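Local coordinates for protein cytochrome P450 RhF (Acinetobacter radioresistens, PDB 6RO8) that probably acts as a heme-thiolate monooxygenase, this chain being the heme domain of a longer cytochrome P450 that also carries reductase and 2Fe-2S domains, at residues A[401-413]-A[419-431]. Numbering follows the deposited sequence.
Sequences RIPDLKLCEQEFT and SFRGPEALWTEWQ. With HIS (histidine), chain C.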
loop_
_atom_site.group_PDB
_atom_site.type_symbol
_atom_site.label_atom_id
_atom_site.label_comp_id
_atom_site.label_asym_id
_atom_site.label_seq_id
_atom_site.Cartn_x
_atom_site.Cartn_y
_atom_site.Cartn_z
ATOM N N ARG A 401 -10.292 -16.986 19.121
ATOM C CA ARG A 401 -10.453 -18.421 18.982
ATOM C C ARG A 401 -9.146 -19.192 19.075
ATOM O O ARG A 401 -9.177 -20.404 19.321
ATOM C CB ARG A 401 -11.149 -18.731 17.657
ATOM C CG ARG A 401 -12.463 -17.998 17.523
ATOM C CD ARG A 401 -13.068 -18.223 16.175
ATOM N NE ARG A 401 -13.047 -19.630 15.807
ATOM C CZ ARG A 401 -13.511 -20.091 14.654
ATOM N NH1 ARG A 401 -14.017 -19.233 13.773
ATOM N NH2 ARG A 401 -13.463 -21.394 14.380
ATOM N N ILE A 402 -8.008 -18.536 18.887
ATOM C CA ILE A 402 -6.721 -19.197 19.063
ATOM C C ILE A 402 -5.852 -18.316 19.948
ATOM O O ILE A 402 -4.888 -17.708 19.460
ATOM C CB ILE A 402 -6.030 -19.453 17.718
ATOM C CG1 ILE A 402 -7.016 -19.935 16.653
ATOM C CG2 ILE A 402 -4.947 -20.458 17.900
ATOM C CD1 ILE A 402 -6.351 -20.189 15.309
ATOM N N PRO A 403 -6.163 -18.183 21.236
ATOM C CA PRO A 403 -5.356 -17.289 22.086
ATOM C C PRO A 403 -3.931 -17.776 22.330
ATOM O O PRO A 403 -3.085 -16.966 22.734
ATOM C CB PRO A 403 -6.158 -17.228 23.392
ATOM C CG PRO A 403 -7.038 -18.435 23.358
ATOM C CD PRO A 403 -7.361 -18.685 21.935
ATOM N N ASP A 404 -3.633 -19.059 22.106
ATOM C CA ASP A 404 -2.260 -19.543 22.207
ATOM C C ASP A 404 -1.505 -19.433 20.883
ATOM O O ASP A 404 -0.408 -19.982 20.764
ATOM C CB ASP A 404 -2.227 -20.990 22.727
ATOM C CG ASP A 404 -2.784 -22.003 21.734
ATOM O OD1 ASP A 404 -3.806 -21.715 21.078
ATOM O OD2 ASP A 404 -2.198 -23.102 21.617
ATOM N N LEU A 405 -2.070 -18.740 19.896
ATOM C CA LEU A 405 -1.394 -18.501 18.630
ATOM C C LEU A 405 0.006 -17.949 18.851
ATOM O O LEU A 405 0.192 -17.003 19.619
ATOM C CB LEU A 405 -2.203 -17.502 17.803
ATOM C CG LEU A 405 -1.912 -17.559 16.318
ATOM C CD1 LEU A 405 -2.385 -18.907 15.983
ATOM C CD2 LEU A 405 -2.700 -16.517 15.571
ATOM N N LYS A 406 0.991 -18.540 18.166
ATOM C CA LYS A 406 2.369 -18.055 18.213
ATOM C C LYS A 406 3.015 -18.206 16.842
ATOM O O LYS A 406 2.629 -19.069 16.049
ATOM C CB LYS A 406 3.230 -18.790 19.257
ATOM C CG LYS A 406 3.188 -20.326 19.238
ATOM C CD LYS A 406 3.446 -20.875 20.643
ATOM C CE LYS A 406 2.159 -21.191 21.356
ATOM N NZ LYS A 406 2.216 -21.097 22.832
ATOM N N LEU A 407 4.009 -17.367 16.570
ATOM C CA LEU A 407 4.777 -17.509 15.341
ATOM C C LEU A 407 5.654 -18.754 15.414
ATOM O O LEU A 407 6.227 -19.062 16.462
ATOM C CB LEU A 407 5.649 -16.273 15.113
ATOM C CG LEU A 407 4.929 -14.973 14.741
ATOM C CD1 LEU A 407 5.833 -13.754 15.011
ATOM C CD2 LEU A 407 4.458 -15.003 13.283
ATOM N N CYS A 408 5.736 -19.494 14.310
ATOM C CA CYS A 408 6.778 -20.506 14.209
ATOM C C CYS A 408 8.127 -19.865 13.900
ATOM O O CYS A 408 8.206 -18.755 13.368
ATOM C CB CYS A 408 6.470 -21.534 13.117
ATOM S SG CYS A 408 4.827 -22.301 13.077
ATOM N N GLU A 409 9.200 -20.580 14.241
ATOM C CA GLU A 409 10.519 -20.205 13.750
ATOM C C GLU A 409 10.510 -20.285 12.234
ATOM O O GLU A 409 10.100 -21.300 11.662
ATOM C CB GLU A 409 11.596 -21.119 14.324
ATOM C CG GLU A 409 11.607 -21.148 15.833
ATOM C CD GLU A 409 12.624 -22.123 16.390
ATOM O OE1 GLU A 409 13.445 -22.642 15.602
ATOM O OE2 GLU A 409 12.588 -22.388 17.612
ATOM N N GLN A 410 10.922 -19.203 11.581
ATOM C CA GLN A 410 10.881 -19.160 10.131
ATOM C C GLN A 410 11.757 -18.016 9.654
ATOM O O GLN A 410 11.997 -17.052 10.385
ATOM C CB GLN A 410 9.449 -18.983 9.610
ATOM C CG GLN A 410 8.840 -17.624 9.959
ATOM C CD GLN A 410 7.323 -17.657 10.065
ATOM O OE1 GLN A 410 6.616 -17.633 9.052
ATOM N NE2 GLN A 410 6.815 -17.698 11.297
ATOM N N GLU A 411 12.255 -18.153 8.431
ATOM C CA GLU A 411 12.809 -17.018 7.716
ATOM C C GLU A 411 11.675 -16.266 7.041
ATOM O O GLU A 411 10.768 -16.875 6.464
ATOM C CB GLU A 411 13.826 -17.480 6.675
ATOM C CG GLU A 411 15.027 -18.200 7.270
ATOM C CD GLU A 411 16.270 -17.327 7.313
ATOM O OE1 GLU A 411 16.915 -17.163 6.255
ATOM O OE2 GLU A 411 16.596 -16.802 8.402
ATOM N N PHE A 412 11.705 -14.942 7.137
ATOM C CA PHE A 412 10.721 -14.097 6.470
ATOM C C PHE A 412 11.329 -13.493 5.214
ATOM O O PHE A 412 12.437 -12.951 5.253
ATOM C CB PHE A 412 10.220 -12.987 7.395
ATOM C CG PHE A 412 9.405 -13.490 8.535
ATOM C CD1 PHE A 412 8.067 -13.804 8.359
ATOM C CD2 PHE A 412 9.977 -13.673 9.780
ATOM C CE1 PHE A 412 7.313 -14.277 9.401
ATOM C CE2 PHE A 412 9.232 -14.150 10.822
ATOM C CZ PHE A 412 7.892 -14.444 10.638
ATOM N N THR A 413 10.605 -13.583 4.110
ATOM C CA THR A 413 11.049 -13.017 2.848
ATOM C C THR A 413 10.093 -11.904 2.422
ATOM O O THR A 413 8.910 -11.907 2.788
ATOM C CB THR A 413 11.172 -14.123 1.774
ATOM O OG1 THR A 413 9.878 -14.608 1.397
ATOM C CG2 THR A 413 11.984 -15.283 2.318
ATOM N N SER A 419 8.203 0.382 -2.104
ATOM C CA SER A 419 7.068 1.068 -1.507
ATOM C C SER A 419 6.158 0.176 -0.672
ATOM O O SER A 419 5.574 0.652 0.309
ATOM C CB SER A 419 6.240 1.731 -2.610
ATOM O OG SER A 419 6.964 2.844 -3.113
ATOM N N PHE A 420 6.024 -1.097 -1.023
ATOM C CA PHE A 420 5.137 -1.995 -0.311
ATOM C C PHE A 420 5.952 -3.026 0.461
ATOM O O PHE A 420 7.066 -3.379 0.071
ATOM C CB PHE A 420 4.156 -2.660 -1.280
ATOM C CG PHE A 420 3.356 -1.678 -2.081
ATOM C CD1 PHE A 420 2.194 -1.136 -1.572
ATOM C CD2 PHE A 420 3.764 -1.288 -3.340
ATOM C CE1 PHE A 420 1.451 -0.233 -2.307
ATOM C CE2 PHE A 420 3.021 -0.388 -4.074
ATOM C CZ PHE A 420 1.865 0.143 -3.553
ATOM N N ARG A 421 5.397 -3.478 1.587
ATOM C CA ARG A 421 6.146 -4.317 2.520
ATOM C C ARG A 421 5.207 -5.225 3.306
ATOM O O ARG A 421 4.311 -4.757 4.023
ATOM C CB ARG A 421 6.984 -3.470 3.478
ATOM C CG ARG A 421 7.920 -4.320 4.295
ATOM C CD ARG A 421 8.945 -3.518 5.076
ATOM N NE ARG A 421 9.772 -4.411 5.888
ATOM C CZ ARG A 421 10.797 -5.126 5.421
ATOM N NH1 ARG A 421 11.153 -5.038 4.146
ATOM N NH2 ARG A 421 11.485 -5.920 6.234
ATOM N N GLY A 422 5.433 -6.528 3.172
ATOM C CA GLY A 422 4.803 -7.520 4.001
ATOM C C GLY A 422 5.464 -8.854 3.740
ATOM O O GLY A 422 6.034 -9.090 2.671
ATOM N N PRO A 423 5.421 -9.748 4.721
ATOM C CA PRO A 423 6.082 -11.047 4.559
ATOM C C PRO A 423 5.279 -11.941 3.622
ATOM O O PRO A 423 4.048 -11.918 3.618
ATOM C CB PRO A 423 6.104 -11.605 5.984
ATOM C CG PRO A 423 4.848 -11.010 6.621
ATOM C CD PRO A 423 4.631 -9.655 5.965
ATOM N N GLU A 424 5.992 -12.732 2.812
ATOM C CA GLU A 424 5.312 -13.604 1.854
ATOM C C GLU A 424 4.585 -14.751 2.553
ATOM O O GLU A 424 3.519 -15.185 2.100
ATOM C CB GLU A 424 6.313 -14.145 0.839
ATOM C CG GLU A 424 7.226 -13.074 0.350
ATOM C CD GLU A 424 7.692 -13.298 -1.058
ATOM O OE1 GLU A 424 8.897 -13.574 -1.239
ATOM O OE2 GLU A 424 6.852 -13.190 -1.975
ATOM N N ALA A 425 5.147 -15.257 3.645
ATOM C CA ALA A 425 4.503 -16.269 4.459
ATOM C C ALA A 425 4.422 -15.787 5.902
ATOM O O ALA A 425 5.196 -14.923 6.333
ATOM C CB ALA A 425 5.260 -17.602 4.385
ATOM N N LEU A 426 3.462 -16.349 6.648
ATOM C CA LEU A 426 3.303 -16.079 8.079
ATOM C C LEU A 426 2.999 -17.421 8.760
ATOM O O LEU A 426 1.843 -17.763 9.024
ATOM C CB LEU A 426 2.207 -15.040 8.339
ATOM C CG LEU A 426 2.263 -14.372 9.719
ATOM C CD1 LEU A 426 3.532 -13.534 9.898
ATOM C CD2 LEU A 426 1.017 -13.542 10.017
ATOM N N TRP A 427 4.046 -18.190 9.050
ATOM C CA TRP A 427 3.869 -19.521 9.621
ATOM C C TRP A 427 3.642 -19.447 11.129
ATOM O O TRP A 427 4.306 -18.697 11.850
ATOM C CB TRP A 427 5.071 -20.408 9.283
ATOM C CG TRP A 427 4.892 -21.055 7.951
ATOM C CD1 TRP A 427 5.513 -20.723 6.785
ATOM C CD2 TRP A 427 3.989 -22.124 7.633
ATOM N NE1 TRP A 427 5.063 -21.529 5.762
ATOM C CE2 TRP A 427 4.130 -22.399 6.262
ATOM C CE3 TRP A 427 3.089 -22.885 8.382
ATOM C CZ2 TRP A 427 3.400 -23.393 5.624
ATOM C CZ3 TRP A 427 2.359 -23.867 7.745
ATOM C CH2 TRP A 427 2.519 -24.114 6.382
ATOM N N THR A 428 2.708 -20.254 11.605
ATOM C CA THR A 428 2.058 -19.986 12.876
ATOM C C THR A 428 1.440 -21.274 13.407
ATOM O O THR A 428 1.012 -22.130 12.627
ATOM C CB THR A 428 1.014 -18.884 12.680
ATOM O OG1 THR A 428 0.268 -18.697 13.880
ATOM C CG2 THR A 428 0.087 -19.263 11.592
ATOM N N GLU A 429 1.422 -21.422 14.734
ATOM C CA GLU A 429 1.070 -22.698 15.347
ATOM C C GLU A 429 0.288 -22.497 16.638
ATOM O O GLU A 429 0.303 -21.417 17.234
ATOM C CB GLU A 429 2.311 -23.528 15.662
ATOM C CG GLU A 429 3.349 -22.793 16.488
ATOM C CD GLU A 429 4.603 -23.620 16.704
ATOM O OE1 GLU A 429 4.697 -24.710 16.102
ATOM O OE2 GLU A 429 5.488 -23.186 17.474
ATOM N N TRP A 430 -0.373 -23.568 17.086
ATOM C CA TRP A 430 -1.209 -23.541 18.294
ATOM C C TRP A 430 -1.585 -24.968 18.700
ATOM O O TRP A 430 -1.027 -25.948 18.192
ATOM C CB TRP A 430 -2.458 -22.695 18.073
ATOM C CG TRP A 430 -3.448 -23.227 17.036
ATOM C CD1 TRP A 430 -4.666 -23.791 17.286
ATOM C CD2 TRP A 430 -3.321 -23.184 15.600
ATOM N NE1 TRP A 430 -5.296 -24.114 16.106
ATOM C CE2 TRP A 430 -4.489 -23.758 15.058
ATOM C CE3 TRP A 430 -2.328 -22.730 14.727
ATOM C CZ2 TRP A 430 -4.695 -23.878 13.680
ATOM C CZ3 TRP A 430 -2.529 -22.862 13.358
ATOM C CH2 TRP A 430 -3.702 -23.427 12.850
ATOM N N GLN A 431 -2.551 -25.076 19.618
ATOM C CA GLN A 431 -3.081 -26.356 20.103
ATOM C C GLN A 431 -3.687 -27.208 18.989
ATOM O O GLN A 431 -4.913 -27.252 18.822
ATOM C CB GLN A 431 -4.144 -26.122 21.173
ATOM C CG GLN A 431 -4.706 -27.419 21.771
ATOM C CD GLN A 431 -6.225 -27.391 21.939
ATOM O OE1 GLN A 431 -6.742 -27.086 23.017
ATOM N NE2 GLN A 431 -6.945 -27.704 20.861
HETATM N N HIS C . -1.348 0.940 -4.636
HETATM C CA HIS C . -1.289 1.557 -3.316
HETATM C C HIS C . -2.182 0.822 -2.322
HETATM O O HIS C . -2.343 1.284 -1.184
HETATM C CB HIS C . -1.692 3.030 -3.395
HETATM C CG HIS C . -2.846 3.293 -4.312
HETATM N ND1 HIS C . -3.962 4.003 -3.919
HETATM C CD2 HIS C . -3.059 2.939 -5.601
HETATM C CE1 HIS C . -4.811 4.076 -4.929
HETATM N NE2 HIS C . -4.287 3.438 -5.961
HETATM O OXT HIS C . -2.746 -0.227 -2.636
#
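Strands 406-407 and 427-429 pair antiparallel: Lys-406 and Glu-429 form a hydrogen-bonded pair, with Glu-429 N to Lys-406 O at 3.0 Å and Lys-406 N to Glu-429 O at 3.1 Å, and Leu-407 and Thr-428 the non-hydrogen-bonded pair beside it. Thr-428 OG1 gives a second bond to Lys-406 O, reaching it from above the carbonyl plane; OG1 is set for this by lying anti to its own backbone N (chi1 174°). The amide of Gln-410 hydrogen-bonds both the N and the O of Trp-427: OE1 accepts from Trp-427 N at 2.6 Å, in the carbonyl plane and on a lone pair, while NE2 donates to Trp-427 O at 2.8 Å and also to Cys-408 O, fixing the amide's rotation. Trp-427 O is thus gripped twice, since Cys-408 N donates to it as well. Beyond, Glu-424 N bonds Thr-413 O, and Thr-413 OG1 reaches Glu-424 OE1 on its anti side at 3.0 Å. Leu-407 CD2 meets Leu-426 CD1 at 3.8 Å, and Phe-412 brings CE1 to the same methyl and CD1 to Pro-423 CB; Leu-426 and Pro-423 also touch Lys-284 and Asn-281 of helix 273-288. At the other end, the Ile-402 side chain lies over one face of the Trp-430 indole, its CD1 making a CH-pi contact 4.1 Å from the centroid of the five-membered ring. Trp-430 NE1 bonds Ile-156 O. This small sheet follows helix 384-401, the helix after the heme-ligating Cys-381, and joins the chain's C-terminal end to strand 160-162. Near the N-terminal end of 419-431, Phe-420 touches the bound histidine with its ring edge. The Gln-410 amide therefore bridges Cys-408 O and Trp-427 N, which do not bond each other, while Cys-408 N to Trp-427 O stays direct.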